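Long-range contacts in extracellular ligand-binding receptor (Rhodopseudomonas palustris, PDB 4DQD), which probably serves as the solute-binding protein of a transporter, capturing aromatic acids such as 3-phenylpyruvic acid: residues 96-101 and 115-120; 29-34 and 287-292. All blocks are in the same frame, centred on the assembly; numbering follows the deposited sequence.

Interaction 1. Residues 96-101 and 115-120. With PPY (3-phenylpyruvic acid), chain B.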
loop_
_atom_site.group_PDB
_atom_site.type_symbol
_atom_site.label_atom_id
_atom_site.label_comp_id
_atom_site.label_asym_id
_atom_site.label_seq_id
_atom_site.Cartn_x
_atom_site.Cartn_y
_atom_site.Cartn_z
HETATM N N MSE A 96 -6.174 2.541 -0.531
HETATM C CA MSE A 96 -5.339 1.340 -0.574
HETATM C C MSE A 96 -3.891 1.659 -0.919
HETATM O O MSE A 96 -3.079 0.750 -1.099
HETATM C CB MSE A 96 -5.921 0.296 -1.538
HETATM C CG MSE A 96 -7.279 -0.211 -1.091
HETATM SE SE MSE A 96 -8.026 -1.520 -2.321
HETATM C CE MSE A 96 -8.381 -0.369 -3.892
ATOM N N ALA A 97 -3.568 2.950 -0.991
ATOM C CA ALA A 97 -2.213 3.394 -1.336
ATOM C C ALA A 97 -1.346 3.674 -0.095
ATOM O O ALA A 97 -1.804 3.505 1.037
ATOM C CB ALA A 97 -2.277 4.611 -2.255
ATOM N N ALA A 98 -0.092 4.086 -0.300
ATOM C CA ALA A 98 0.889 3.978 0.791
ATOM C C ALA A 98 1.430 5.280 1.382
ATOM O O ALA A 98 1.866 5.291 2.534
ATOM C CB ALA A 98 2.065 3.101 0.347
ATOM N N ALA A 99 1.444 6.363 0.611
ATOM C CA ALA A 99 2.140 7.561 1.084
ATOM C C ALA A 99 1.502 8.173 2.328
ATOM O O ALA A 99 0.276 8.238 2.446
ATOM C CB ALA A 99 2.262 8.598 -0.028
ATOM N N ALA A 100 2.344 8.645 3.242
ATOM C CA ALA A 100 1.860 9.190 4.504
ATOM C C ALA A 100 0.919 10.372 4.292
ATOM O O ALA A 100 -0.039 10.550 5.047
ATOM C CB ALA A 100 3.036 9.604 5.394
ATOM N N ILE A 101 1.189 11.167 3.261
ATOM C CA ILE A 101 0.402 12.371 3.001
ATOM C C ILE A 101 -1.073 12.059 2.760
ATOM O O ILE A 101 -1.914 12.947 2.834
ATOM C CB ILE A 101 0.978 13.163 1.796
ATOM C CG1 ILE A 101 0.355 14.557 1.724
ATOM C CG2 ILE A 101 0.785 12.390 0.499
ATOM C CD1 ILE A 101 0.659 15.395 2.934
ATOM N N LYS A 115 -6.582 4.238 6.278
ATOM C CA LYS A 115 -5.477 3.754 5.449
ATOM C C LYS A 115 -4.821 2.533 6.067
ATOM O O LYS A 115 -4.080 2.654 7.040
ATOM C CB LYS A 115 -4.456 4.886 5.289
ATOM C CG LYS A 115 -3.252 4.567 4.409
ATOM C CD LYS A 115 -2.402 5.829 4.247
ATOM C CE LYS A 115 -1.157 5.562 3.441
ATOM N NZ LYS A 115 -0.194 4.728 4.230
ATOM N N VAL A 116 -5.089 1.354 5.510
ATOM C CA VAL A 116 -4.527 0.128 6.080
ATOM C C VAL A 116 -3.054 -0.140 5.755
ATOM O O VAL A 116 -2.399 -0.867 6.488
ATOM C CB VAL A 116 -5.342 -1.137 5.713
ATOM C CG1 VAL A 116 -6.754 -1.034 6.270
ATOM C CG2 VAL A 116 -5.349 -1.362 4.202
ATOM N N VAL A 117 -2.533 0.403 4.651
ATOM C CA VAL A 117 -1.119 0.180 4.343
ATOM C C VAL A 117 -0.287 1.066 5.268
ATOM O O VAL A 117 -0.583 2.241 5.414
ATOM C CB VAL A 117 -0.790 0.552 2.888
ATOM C CG1 VAL A 117 0.731 0.465 2.649
ATOM C CG2 VAL A 117 -1.553 -0.365 1.927
ATOM N N PRO A 118 0.736 0.505 5.920
ATOM C CA PRO A 118 1.478 1.392 6.827
ATOM C C PRO A 118 2.098 2.586 6.107
ATOM O O PRO A 118 2.605 2.459 4.985
ATOM C CB PRO A 118 2.582 0.474 7.383
ATOM C CG PRO A 118 1.966 -0.909 7.310
ATOM C CD PRO A 118 1.187 -0.897 6.016
ATOM N N ASN A 119 2.061 3.740 6.763
ATOM C CA ASN A 119 2.649 4.960 6.190
ATOM C C ASN A 119 4.102 4.780 5.762
ATOM O O ASN A 119 4.925 4.213 6.488
ATOM C CB ASN A 119 2.564 6.122 7.177
ATOM C CG ASN A 119 1.151 6.678 7.329
ATOM O OD1 ASN A 119 0.246 6.392 6.536
ATOM N ND2 ASN A 119 0.972 7.507 8.341
ATOM N N ASP A 120 4.428 5.301 4.585
ATOM C CA ASP A 120 5.770 5.139 4.043
ATOM C C ASP A 120 6.875 5.745 4.905
ATOM O O ASP A 120 8.019 5.292 4.830
ATOM C CB ASP A 120 5.865 5.704 2.622
ATOM C CG ASP A 120 5.188 4.814 1.603
ATOM O OD1 ASP A 120 5.324 3.581 1.718
ATOM O OD2 ASP A 120 4.543 5.346 0.685
HETATM C C1 PPY B . 2.065 4.122 -5.205
HETATM O O1 PPY B . 2.659 3.476 -6.110
HETATM O O2 PPY B . 1.693 5.290 -5.322
HETATM C C2 PPY B . 1.831 3.480 -3.920
HETATM O O3 PPY B . 1.162 4.078 -3.071
HETATM C C3 PPY B . 2.501 2.158 -3.851
HETATM C "C1'" PPY B . 2.069 1.242 -2.775
HETATM C "C2'" PPY B . 3.006 0.559 -2.046
HETATM C "C3'" PPY B . 2.588 -0.374 -0.965
HETATM C "C4'" PPY B . 1.256 -0.569 -0.708
HETATM C "C5'" PPY B . 0.249 0.166 -1.523
HETATM C "C6'" PPY B . 0.625 1.027 -2.507
HETATM O O HOH W 1 -3.724 1.887 2.424
#
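Lys115 reaches across to Ala97, Ala98 and Ala99, tying together two loops in a periplasmic binding protein of the leucine-binding family: the one following strand 93-95 and the one leading into helix 120-133. The chain leaves CB with CG opposite the backbone N (chi1 -178°) and stays extended as far as CE. CG and CD pass Ala97 O, and CE lies 3.2 Å from Ala99 O. A bend at the last torsion (chi4 -71°) turns NZ onto three oxygens: Ala98 O at 2.7 Å, Val117 O at 2.8 Å and Asn119 OD1 at 2.9 Å. Of these, only OD1 receives the ammonium in its carbonyl plane, on a lone pair; the two backbone oxygens take it from above their planes. Three bonds thus satisfy the buried NZ and fix its direction. Asp120 N comes to Ala98 O from the opposite face, in a longer bond, 3.3 Å, with an N-H...O angle of 137°. Asp120 OD1 is held by Tyr152 and His224. A water bridges Ala97 O and Val117 N. This is a worked example of a loop gripped on one side and used for binding on the other: Ala98 N donates to the keto oxygen O3 of 3-phenylpyruvic acid at 3.0 Å. Beside it, Val117 CG1 packs against Ala98 CB at 3.7 Å and against ring atom C4' of the ligand at 3.6 Å.

Interaction 2. Residues 29-34 and 287-292; sequences AALPKE and HLWDSM. With 3PY (3-hydroxypyruvic acid), chain E; PPY (3-phenylpyruvic acid), chain B.
The carbonyl oxygen of His287 takes two bonds from Ser291, one turn on: OG donates at 2.7 Å, nearly along the C=O axis, and the backbone N adds a weak bond. The turn belongs to helix 284-305, whose Leu288, Trp289 and Met292 receive Leu31 from the loop after helix 18-27. In this type I periplasmic binding protein fold, parts of the chain over 250 residues apart in sequence are thereby brought together beside strands 38-46 and 69-71, whose Tyr42 and Ile71 also touch the cluster. Leu31 does most of the touching with its two methyls. CD1 lies 4.0 Å from Leu288 CD2, and CD2 lies 3.8 Å from Met292 CG, the leucine and selenomethionine side chains crossing at about a right angle. CD2 also approaches Trp289 CE3 obliquely. The indole, swung opposite the backbone N (chi1 -175°), turns one edge to the loop, with Ala30 O near the ring plane and 3.6 Å from CZ3. One face serves 3-hydroxypyruvic acid, whose O1 stands 3.5 Å above the plane, offset toward the rim. With an alanine instead of Trp289, a gap would probably open beside Leu31 CD2 and Ala30, and the ligand's carboxyl group would probably lose the flat surface it rests on. Arg267, Thr293 and Glu296 hydrogen-bond the same ligand. Its hydroxyl oxygen O4 lies between the loop and the helix, 3.0 Å from Pro32 CD and 3.3 Å from Met292 CB.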
loop_
_atom_site.group_PDB
_atom_site.type_symbol
_atom_site.label_atom_id
_atom_site.label_comp_id
_atom_site.label_asym_id
_atom_site.label_seq_id
_atom_site.Cartn_x
_atom_site.Cartn_y
_atom_site.Cartn_z
ATOM N N ALA A 29 -14.718 -10.520 -5.347
ATOM C CA ALA A 29 -15.578 -11.698 -5.327
ATOM C C ALA A 29 -15.482 -12.498 -4.029
ATOM O O ALA A 29 -16.328 -13.355 -3.762
ATOM C CB ALA A 29 -15.259 -12.593 -6.518
ATOM N N ALA A 30 -14.455 -12.217 -3.227
ATOM C CA ALA A 30 -14.246 -12.893 -1.954
ATOM C C ALA A 30 -14.880 -12.164 -0.770
ATOM O O ALA A 30 -14.889 -12.679 0.362
ATOM C CB ALA A 30 -12.741 -13.106 -1.705
ATOM N N LEU A 31 -15.428 -10.979 -1.030
ATOM C CA LEU A 31 -15.997 -10.150 0.033
ATOM C C LEU A 31 -17.410 -10.610 0.382
ATOM O O LEU A 31 -18.126 -11.150 -0.464
ATOM C CB LEU A 31 -15.993 -8.672 -0.378
ATOM C CG LEU A 31 -14.604 -8.109 -0.692
ATOM C CD1 LEU A 31 -14.711 -6.676 -1.209
ATOM C CD2 LEU A 31 -13.697 -8.182 0.537
ATOM N N PRO A 32 -17.817 -10.388 1.639
ATOM C CA PRO A 32 -19.072 -10.930 2.168
ATOM C C PRO A 32 -20.309 -10.248 1.590
ATOM O O PRO A 32 -20.309 -9.027 1.442
ATOM C CB PRO A 32 -18.966 -10.652 3.673
ATOM C CG PRO A 32 -18.052 -9.511 3.794
ATOM C CD PRO A 32 -17.068 -9.623 2.650
ATOM N N LYS A 33 -21.329 -11.044 1.276
ATOM C CA LYS A 33 -22.584 -10.548 0.695
ATOM C C LYS A 33 -23.545 -10.022 1.760
ATOM O O LYS A 33 -24.591 -9.452 1.442
ATOM C CB LYS A 33 -23.284 -11.659 -0.093
ATOM C CG LYS A 33 -23.054 -11.627 -1.595
ATOM C CD LYS A 33 -21.698 -12.194 -1.980
ATOM C CE LYS A 33 -21.540 -12.252 -3.494
ATOM N NZ LYS A 33 -20.279 -12.933 -3.907
ATOM N N GLU A 34 -23.198 -10.236 3.024
ATOM C CA GLU A 34 -24.020 -9.777 4.139
ATOM C C GLU A 34 -23.096 -9.413 5.296
ATOM O O GLU A 34 -22.148 -10.145 5.586
ATOM C CB GLU A 34 -24.986 -10.874 4.584
ATOM C CG GLU A 34 -26.001 -10.420 5.623
ATOM C CD GLU A 34 -26.767 -11.582 6.239
ATOM O OE1 GLU A 34 -27.938 -11.790 5.862
ATOM O OE2 GLU A 34 -26.195 -12.284 7.100
ATOM N N HIS A 287 -4.914 -5.378 0.694
ATOM C CA HIS A 287 -5.218 -3.998 1.061
ATOM C C HIS A 287 -6.711 -3.693 0.937
ATOM O O HIS A 287 -7.238 -2.845 1.655
ATOM C CB HIS A 287 -4.369 -3.033 0.250
ATOM C CG HIS A 287 -2.904 -3.291 0.377
ATOM N ND1 HIS A 287 -2.351 -3.885 1.491
ATOM C CD2 HIS A 287 -1.872 -3.031 -0.463
ATOM C CE1 HIS A 287 -1.043 -3.989 1.330
ATOM N NE2 HIS A 287 -0.726 -3.472 0.158
ATOM N N LEU A 288 -7.394 -4.403 0.047
ATOM C CA LEU A 288 -8.858 -4.315 -0.016
ATOM C C LEU A 288 -9.461 -5.118 1.132
ATOM O O LEU A 288 -10.358 -4.658 1.831
ATOM C CB LEU A 288 -9.373 -4.868 -1.347
ATOM C CG LEU A 288 -10.894 -4.964 -1.491
ATOM C CD1 LEU A 288 -11.592 -3.637 -1.158
ATOM C CD2 LEU A 288 -11.298 -5.456 -2.891
ATOM N N TRP A 289 -8.950 -6.332 1.318
ATOM C CA TRP A 289 -9.441 -7.215 2.370
ATOM C C TRP A 289 -9.358 -6.545 3.746
ATOM O O TRP A 289 -10.347 -6.524 4.481
ATOM C CB TRP A 289 -8.627 -8.523 2.354
ATOM C CG TRP A 289 -9.104 -9.573 3.312
ATOM C CD1 TRP A 289 -8.621 -9.819 4.569
ATOM C CD2 TRP A 289 -10.142 -10.534 3.085
ATOM N NE1 TRP A 289 -9.296 -10.875 5.135
ATOM C CE2 TRP A 289 -10.236 -11.330 4.245
ATOM C CE3 TRP A 289 -11.002 -10.798 2.011
ATOM C CZ2 TRP A 289 -11.157 -12.376 4.363
ATOM C CZ3 TRP A 289 -11.918 -11.835 2.132
ATOM C CH2 TRP A 289 -11.991 -12.606 3.301
ATOM N N ASP A 290 -8.191 -5.993 4.093
ATOM C CA ASP A 290 -8.006 -5.398 5.418
ATOM C C ASP A 290 -8.878 -4.143 5.563
ATOM O O ASP A 290 -9.365 -3.838 6.658
ATOM C CB ASP A 290 -6.542 -4.991 5.656
ATOM C CG ASP A 290 -5.629 -6.144 6.076
ATOM O OD1 ASP A 290 -6.089 -7.264 6.416
ATOM O OD2 ASP A 290 -4.405 -5.890 6.091
ATOM N N SER A 291 -9.055 -3.405 4.473
ATOM C CA SER A 291 -9.940 -2.238 4.517
ATOM C C SER A 291 -11.351 -2.688 4.877
ATOM O O SER A 291 -12.042 -2.046 5.670
ATOM C CB SER A 291 -9.957 -1.505 3.166
ATOM O OG SER A 291 -8.693 -0.915 2.888
HETATM N N MSE A 292 -11.778 -3.795 4.280
HETATM C CA MSE A 292 -13.082 -4.357 4.601
HETATM C C MSE A 292 -13.176 -4.888 6.021
HETATM O O MSE A 292 -14.250 -4.892 6.603
HETATM C CB MSE A 292 -13.498 -5.404 3.567
HETATM C CG MSE A 292 -14.000 -4.790 2.265
HETATM SE SE MSE A 292 -15.529 -3.566 2.485
HETATM C CE MSE A 292 -16.728 -4.774 3.449
HETATM C C1 3PY E . -12.564 -9.099 6.109
HETATM O O1 3PY E . -11.860 -8.320 5.417
HETATM O O2 3PY E . -12.283 -9.331 7.318
HETATM C C2 3PY E . -13.739 -9.742 5.468
HETATM O O3 3PY E . -14.378 -10.603 6.059
HETATM C C3 3PY E . -14.144 -9.275 4.120
HETATM O O4 3PY E . -15.049 -8.248 4.323
HETATM C C1 PPY B . 2.065 4.122 -5.205
HETATM O O1 PPY B . 2.659 3.476 -6.110
HETATM O O2 PPY B . 1.693 5.290 -5.322
HETATM C C2 PPY B . 1.831 3.480 -3.920
HETATM O O3 PPY B . 1.162 4.078 -3.071
HETATM C C3 PPY B . 2.501 2.158 -3.851
HETATM C "C1'" PPY B . 2.069 1.242 -2.775
HETATM C "C2'" PPY B . 3.006 0.559 -2.046
HETATM C "C3'" PPY B . 2.588 -0.374 -0.965
HETATM C "C4'" PPY B . 1.256 -0.569 -0.708
HETATM C "C5'" PPY B . 0.249 0.166 -1.523
HETATM C "C6'" PPY B . 0.625 1.027 -2.507
#

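Helix 284-305 connects the two contacts, whose centres lie 18 Å apart. Its His287 and Leu288 meet the loops of interaction 1 directly: Val117 CG2 is 3.6 Å from His287 CG, and the selenium of Met96 is 3.7 Å from Leu288 CA. Val116 CG2 also packs against His287 O, at 3.5 Å. The 3-phenylpyruvic acid pocket draws on both contacts, since His287 NE2 approaches ring atom C4' to 3.6 Å, while Arg175 and Thr76 join Ala98 in hydrogen-bonding the ligand. The 3-hydroxypyruvic acid site is separate and is bordered by interaction 2; the bound 3-hydroxypyruvic acid is about 11 Å from the Met96 side chain, nearest atoms. One helix therefore borders two distinct ligands.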